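Local coordinates for protein peptidase M42 (Thaumarchaeota archaeon SCGC AB-539-E09, PDB 5DS0) that probably cleaves amino acids from the N-termini of peptides as a TET aminopeptidase of family M42, with cobalt ions bound at its paired metal sites, at residues Val173-Ala178 against Ser326-Leu331; Val238-Asp243 against Arg322-His327. All blocks are in the same frame, centred on the assembly; numbering follows the deposited sequence.

Interaction 1 (Val173-Ala178 against Ser326-Leu331); sequences VAMGKA and SHVGLL
The carbonyl oxygen of G176 accepts the shortest bond of this contact, from the backbone N of G329 at 2.8 Å, and the CA of V328 adds a softer CH···O approach to the same oxygen. The reverse bond, G176 N to G329 O, closes the pair of glycines. Two residues along, A174 and L331 repeat the arrangement: A174 N bonds to L331 O at 2.9 Å and L331 N returns a bond to A174 O. Between these two hydrogen-bonded pairs lies the non-hydrogen-bonded pair M175–L330, where alpha hydrogens face carbonyls instead; L330 CA stands 3.2 Å from A174 O. This is a regular antiparallel ladder; the two short strands run 159° apart in direction, about 20° from exactly antiparallel.

Side chains sort to the two faces accordingly. M175, deposited as selenomethionine, sends CG anti to its backbone N (chi1 -176°) and stays extended beyond it. It thereby runs alongside L330, CG lying 3.6 Å from L330 CD2, and crosses V328, whose CG2 branch sits 3.5 Å from the same CG. V173 CG1 meets the flank of L330 at CB. Across the sheet, A174 CB touches L331 CD1 at 4.0 Å. Past the end of the ladder K177 turns its amine away, to E69 in a salt bridge and to the carbonyl of A16.

The face bearing A174 and L331 packs against helix 179-197, A174 on F179 and L331 on F179 and I183. The face bearing M175 and L330 meets a neighbouring subunit, R100 and D139 of which pack on these two residues, while S166 and I168 of the same chain also touch them. Within the sheet, strand 173-176 is flanked by strand 166-168, and strand 329-332 by strand 314-322.

Interaction 2 (Val238-Asp243 against Arg322-His327); sequences VDIAGD and RHIHSH. With CO (cobalt (II) ion), chain U.
The guanidinium of R322 meets D243 OD2 at its edge and in its own plane, while the carboxylate stands almost perpendicular to it, the two planes being 84° apart. Both NE and NH2 bond to that one oxygen in a side-on salt bridge; as modelled, though D243 is poorly ordered, NH2, at 2.8 Å, takes the anti lone pair and NE, at 3.0 Å, arrives from above the carboxylate plane. Of the H323 ring, one face carries R322 CB, set toward the rim. The setting is the C-terminal ends of the parallel strands 232-240 and 314-322 in the α/β catalytic domain of this zinc-exopeptidase-like fold, where they run out into loops by the metal site.

An extended chain from CG to NE carries the R322 head past A241, whose CB lies 4.0 Å from R322 CG. D243 also accepts from the backbone N of M256 through OD2. On a neighbouring subunit, D139 pairs with R322 NH1 and the carbonyl of A142 takes NH2, which places the arginine at the junction of the two chains. A leucine in place of this arginine would probably leave D139 of the neighbouring subunit without its positive mate and D243 with the backbone N of M256 but no opposite charge.

Farther along, the contact turns apolar. I324 and V238 meet tip to tip through their CG2 methyls, 3.9 Å apart, and I240 crosses I324 at about a right angle, with I240 CG1 3.8 Å from I324 CD1. The next residue, H325, has its ring oriented by ND1 bonding to the carbonyl of G90. Beside D180 and E215, it binds cobalt through NE2 at 2.1 Å.

Interactions 1 and 2 illustrate how one stretch of chain can serve a sheet and a metal site together. Their centres lie about 8 Å apart, and they share S326 and H327. Strand 314-322 runs into the loop that carries H325, and the chain returns as strand 329-332; R322 N and L330 O, 2.8 Å apart in a probable hydrogen bond, join the two ends of that excursion, and V328 O packs on H323 CB. Interaction 2 lies nearer the metals: it holds H325, a cobalt ligand, and the V238 side chain is about 5 Å from the other cobalt, whereas that of L331 in interaction 1 is about 11 Å from a cobalt. Both contacts also touch the same neighbouring subunit.

Interaction 1 (Val173-Ala178 against Ser326-Leu331)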
loop_
_atom_site.group_PDB
_atom_site.type_symbol
_atom_site.label_atom_id
_atom_site.label_comp_id
_atom_site.label_asym_id
_atom_site.label_seq_id
_atom_site.Cartn_x
_atom_site.Cartn_y
_atom_site.Cartn_z
ATOM N N VAL C 173 30.451 -34.280 16.222
ATOM C CA VAL C 173 29.413 -33.758 15.320
ATOM C C VAL C 173 29.770 -33.928 13.856
ATOM O O VAL C 173 30.836 -33.509 13.422
ATOM C CB VAL C 173 29.208 -32.255 15.542
ATOM C CG1 VAL C 173 28.272 -31.680 14.510
ATOM C CG2 VAL C 173 28.687 -31.987 16.949
ATOM N N ALA C 174 28.870 -34.548 13.107
ATOM C CA ALA C 174 29.092 -34.836 11.696
ATOM C C ALA C 174 28.583 -33.694 10.839
ATOM O O ALA C 174 27.530 -33.128 11.131
ATOM C CB ALA C 174 28.381 -36.127 11.317
HETATM N N MSE C 175 29.317 -33.381 9.777
HETATM C CA MSE C 175 28.985 -32.260 8.903
HETATM C C MSE C 175 28.986 -32.715 7.477
HETATM O O MSE C 175 29.950 -33.316 7.018
HETATM C CB MSE C 175 30.027 -31.178 9.070
HETATM C CG MSE C 175 29.719 -29.919 8.266
HETATM SE SE MSE C 175 31.081 -28.554 8.742
HETATM C CE MSE C 175 30.621 -27.034 7.585
ATOM N N GLY C 176 27.903 -32.427 6.762
ATOM C CA GLY C 176 27.765 -32.815 5.376
ATOM C C GLY C 176 26.336 -32.762 4.905
ATOM O O GLY C 176 25.471 -32.179 5.555
ATOM N N LYS C 177 26.092 -33.311 3.723
ATOM C CA LYS C 177 24.760 -33.247 3.115
ATOM C C LYS C 177 24.062 -34.579 3.256
ATOM O O LYS C 177 24.644 -35.559 3.710
ATOM C CB LYS C 177 24.857 -32.892 1.638
ATOM C CG LYS C 177 25.391 -34.020 0.759
ATOM C CD LYS C 177 25.395 -33.629 -0.705
ATOM C CE LYS C 177 26.133 -34.639 -1.562
ATOM N NZ LYS C 177 25.272 -35.811 -1.845
ATOM N N ALA C 178 22.792 -34.586 2.884
ATOM C CA ALA C 178 22.004 -35.806 2.760
ATOM C C ALA C 178 21.785 -36.594 4.048
ATOM O O ALA C 178 21.360 -37.750 3.988
ATOM C CB ALA C 178 22.603 -36.699 1.687
ATOM N N SER C 326 19.356 -28.562 2.822
ATOM C CA SER C 326 20.315 -27.542 2.445
ATOM C C SER C 326 21.654 -28.224 2.127
ATOM O O SER C 326 21.799 -29.414 2.319
ATOM C CB SER C 326 20.434 -26.479 3.561
ATOM O OG SER C 326 21.488 -26.737 4.483
ATOM N N HIS C 327 22.625 -27.471 1.637
ATOM C CA HIS C 327 23.901 -28.070 1.240
ATOM C C HIS C 327 24.641 -28.747 2.375
ATOM O O HIS C 327 25.329 -29.739 2.162
ATOM C CB HIS C 327 24.826 -27.033 0.587
ATOM C CG HIS C 327 24.563 -26.848 -0.865
ATOM N ND1 HIS C 327 23.354 -26.397 -1.348
ATOM C CD2 HIS C 327 25.342 -27.071 -1.947
ATOM C CE1 HIS C 327 23.399 -26.353 -2.666
ATOM N NE2 HIS C 327 24.598 -26.749 -3.055
ATOM N N VAL C 328 24.537 -28.204 3.571
ATOM C CA VAL C 328 25.321 -28.727 4.666
ATOM C C VAL C 328 24.548 -28.660 5.967
ATOM O O VAL C 328 23.955 -27.647 6.311
ATOM C CB VAL C 328 26.707 -28.023 4.740
ATOM C CG1 VAL C 328 26.570 -26.517 4.801
ATOM C CG2 VAL C 328 27.523 -28.529 5.916
ATOM N N GLY C 329 24.566 -29.770 6.690
ATOM C CA GLY C 329 23.837 -29.894 7.945
ATOM C C GLY C 329 24.744 -30.462 9.001
ATOM O O GLY C 329 25.851 -30.860 8.702
ATOM N N LEU C 330 24.261 -30.506 10.244
ATOM C CA LEU C 330 25.039 -31.062 11.355
ATOM C C LEU C 330 24.184 -32.008 12.162
ATOM O O LEU C 330 23.015 -31.738 12.380
ATOM C CB LEU C 330 25.505 -29.947 12.275
ATOM C CG LEU C 330 26.324 -28.847 11.614
ATOM C CD1 LEU C 330 26.449 -27.658 12.542
ATOM C CD2 LEU C 330 27.696 -29.374 11.239
ATOM N N LEU C 331 24.770 -33.109 12.617
ATOM C CA LEU C 331 24.099 -33.960 13.601
ATOM C C LEU C 331 25.092 -34.558 14.592
ATOM O O LEU C 331 26.286 -34.556 14.335
ATOM C CB LEU C 331 23.255 -35.049 12.913
ATOM C CG LEU C 331 23.908 -36.048 11.963
ATOM C CD1 LEU C 331 24.751 -37.070 12.709
ATOM C CD2 LEU C 331 22.837 -36.774 11.189
#

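Interaction 2 (Val238-Asp243 against Arg322-His327)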
loop_
_atom_site.group_PDB
_atom_site.type_symbol
_atom_site.label_atom_id
_atom_site.label_comp_id
_atom_site.label_asym_id
_atom_site.label_seq_id
_atom_site.Cartn_x
_atom_site.Cartn_y
_atom_site.Cartn_z
ATOM N N VAL C 238 15.072 -37.646 10.144
ATOM C CA VAL C 238 15.699 -36.570 10.846
ATOM C C VAL C 238 14.603 -35.699 11.447
ATOM O O VAL C 238 13.465 -35.748 11.025
ATOM C CB VAL C 238 16.586 -35.732 9.916
ATOM C CG1 VAL C 238 17.756 -36.553 9.436
ATOM C CG2 VAL C 238 15.790 -35.190 8.745
ATOM N N ASP C 239 14.967 -34.925 12.459
ATOM C CA ASP C 239 14.075 -33.960 13.073
ATOM C C ASP C 239 14.737 -32.617 12.888
ATOM O O ASP C 239 15.972 -32.517 12.947
ATOM C CB ASP C 239 13.925 -34.254 14.572
ATOM C CG ASP C 239 12.482 -34.160 15.059
ATOM O OD1 ASP C 239 11.745 -33.241 14.615
ATOM O OD2 ASP C 239 12.095 -35.007 15.908
ATOM N N ILE C 240 13.944 -31.587 12.630
ATOM C CA ILE C 240 14.486 -30.254 12.542
ATOM C C ILE C 240 14.865 -29.869 13.955
ATOM O O ILE C 240 14.025 -29.875 14.845
ATOM C CB ILE C 240 13.477 -29.247 11.977
ATOM C CG1 ILE C 240 13.119 -29.563 10.514
ATOM C CG2 ILE C 240 14.054 -27.843 12.064
ATOM C CD1 ILE C 240 11.736 -30.168 10.319
ATOM N N ALA C 241 16.137 -29.556 14.168
ATOM C CA ALA C 241 16.629 -29.262 15.503
ATOM C C ALA C 241 16.548 -27.777 15.778
ATOM O O ALA C 241 17.152 -26.969 15.051
ATOM C CB ALA C 241 18.054 -29.736 15.655
ATOM N N GLY C 242 15.810 -27.425 16.835
ATOM C CA GLY C 242 15.627 -26.031 17.255
ATOM C C GLY C 242 16.658 -25.565 18.262
ATOM O O GLY C 242 16.338 -25.308 19.418
ATOM N N ASP C 243 17.909 -25.470 17.814
ATOM C CA ASP C 243 19.023 -25.033 18.677
ATOM C C ASP C 243 19.367 -23.578 18.399
ATOM O O ASP C 243 20.191 -22.990 19.098
ATOM C CB ASP C 243 20.280 -25.906 18.458
ATOM C CG ASP C 243 20.037 -27.364 18.748
ATOM O OD1 ASP C 243 18.874 -27.697 18.930
ATOM O OD2 ASP C 243 20.965 -28.186 18.769
ATOM N N ARG C 322 20.592 -30.275 12.268
ATOM C CA ARG C 322 20.513 -28.855 11.989
ATOM C C ARG C 322 20.704 -28.620 10.500
ATOM O O ARG C 322 21.547 -29.248 9.876
ATOM C CB ARG C 322 21.590 -28.105 12.753
ATOM C CG ARG C 322 21.521 -28.266 14.266
ATOM C CD ARG C 322 22.599 -27.424 14.930
ATOM N NE ARG C 322 22.586 -27.455 16.396
ATOM C CZ ARG C 322 23.506 -26.865 17.166
ATOM N NH1 ARG C 322 24.516 -26.194 16.622
ATOM N NH2 ARG C 322 23.435 -26.945 18.487
ATOM N N HIS C 323 19.893 -27.744 9.932
ATOM C CA HIS C 323 20.009 -27.326 8.540
ATOM C C HIS C 323 19.786 -28.433 7.502
ATOM O O HIS C 323 20.596 -28.621 6.577
ATOM C CB HIS C 323 21.356 -26.634 8.312
ATOM C CG HIS C 323 21.803 -25.803 9.472
ATOM N ND1 HIS C 323 21.083 -24.729 9.939
ATOM C CD2 HIS C 323 22.895 -25.901 10.269
ATOM C CE1 HIS C 323 21.706 -24.206 10.980
ATOM N NE2 HIS C 323 22.812 -24.894 11.196
ATOM N N ILE C 324 18.679 -29.149 7.635
ATOM C CA ILE C 324 18.315 -30.136 6.623
ATOM C C ILE C 324 17.802 -29.432 5.363
ATOM O O ILE C 324 17.593 -28.230 5.374
ATOM C CB ILE C 324 17.261 -31.124 7.125
ATOM C CG1 ILE C 324 15.975 -30.398 7.502
ATOM C CG2 ILE C 324 17.797 -31.893 8.315
ATOM C CD1 ILE C 324 14.778 -31.323 7.638
ATOM N N HIS C 325 17.630 -30.197 4.278
ATOM C CA HIS C 325 17.198 -29.653 3.000
ATOM C C HIS C 325 18.055 -28.442 2.594
ATOM O O HIS C 325 17.554 -27.434 2.095
ATOM C CB HIS C 325 15.712 -29.282 3.051
ATOM C CG HIS C 325 14.790 -30.465 3.062
ATOM N ND1 HIS C 325 13.578 -30.458 2.408
ATOM C CD2 HIS C 325 14.901 -31.689 3.638
ATOM C CE1 HIS C 325 12.979 -31.623 2.586
ATOM N NE2 HIS C 325 13.768 -32.392 3.313
ATOM N N SER C 326 19.356 -28.562 2.822
ATOM C CA SER C 326 20.315 -27.542 2.445
ATOM C C SER C 326 21.654 -28.224 2.127
ATOM O O SER C 326 21.799 -29.414 2.319
ATOM C CB SER C 326 20.434 -26.479 3.561
ATOM O OG SER C 326 21.488 -26.737 4.483
ATOM N N HIS C 327 22.625 -27.471 1.637
ATOM C CA HIS C 327 23.901 -28.070 1.240
ATOM C C HIS C 327 24.641 -28.747 2.375
ATOM O O HIS C 327 25.329 -29.739 2.162
ATOM C CB HIS C 327 24.826 -27.033 0.587
ATOM C CG HIS C 327 24.563 -26.848 -0.865
ATOM N ND1 HIS C 327 23.354 -26.397 -1.348
ATOM C CD2 HIS C 327 25.342 -27.071 -1.947
ATOM C CE1 HIS C 327 23.399 -26.353 -2.666
ATOM N NE2 HIS C 327 24.598 -26.749 -3.055
HETATM CO CO CO U . 13.424 -34.419 3.925
#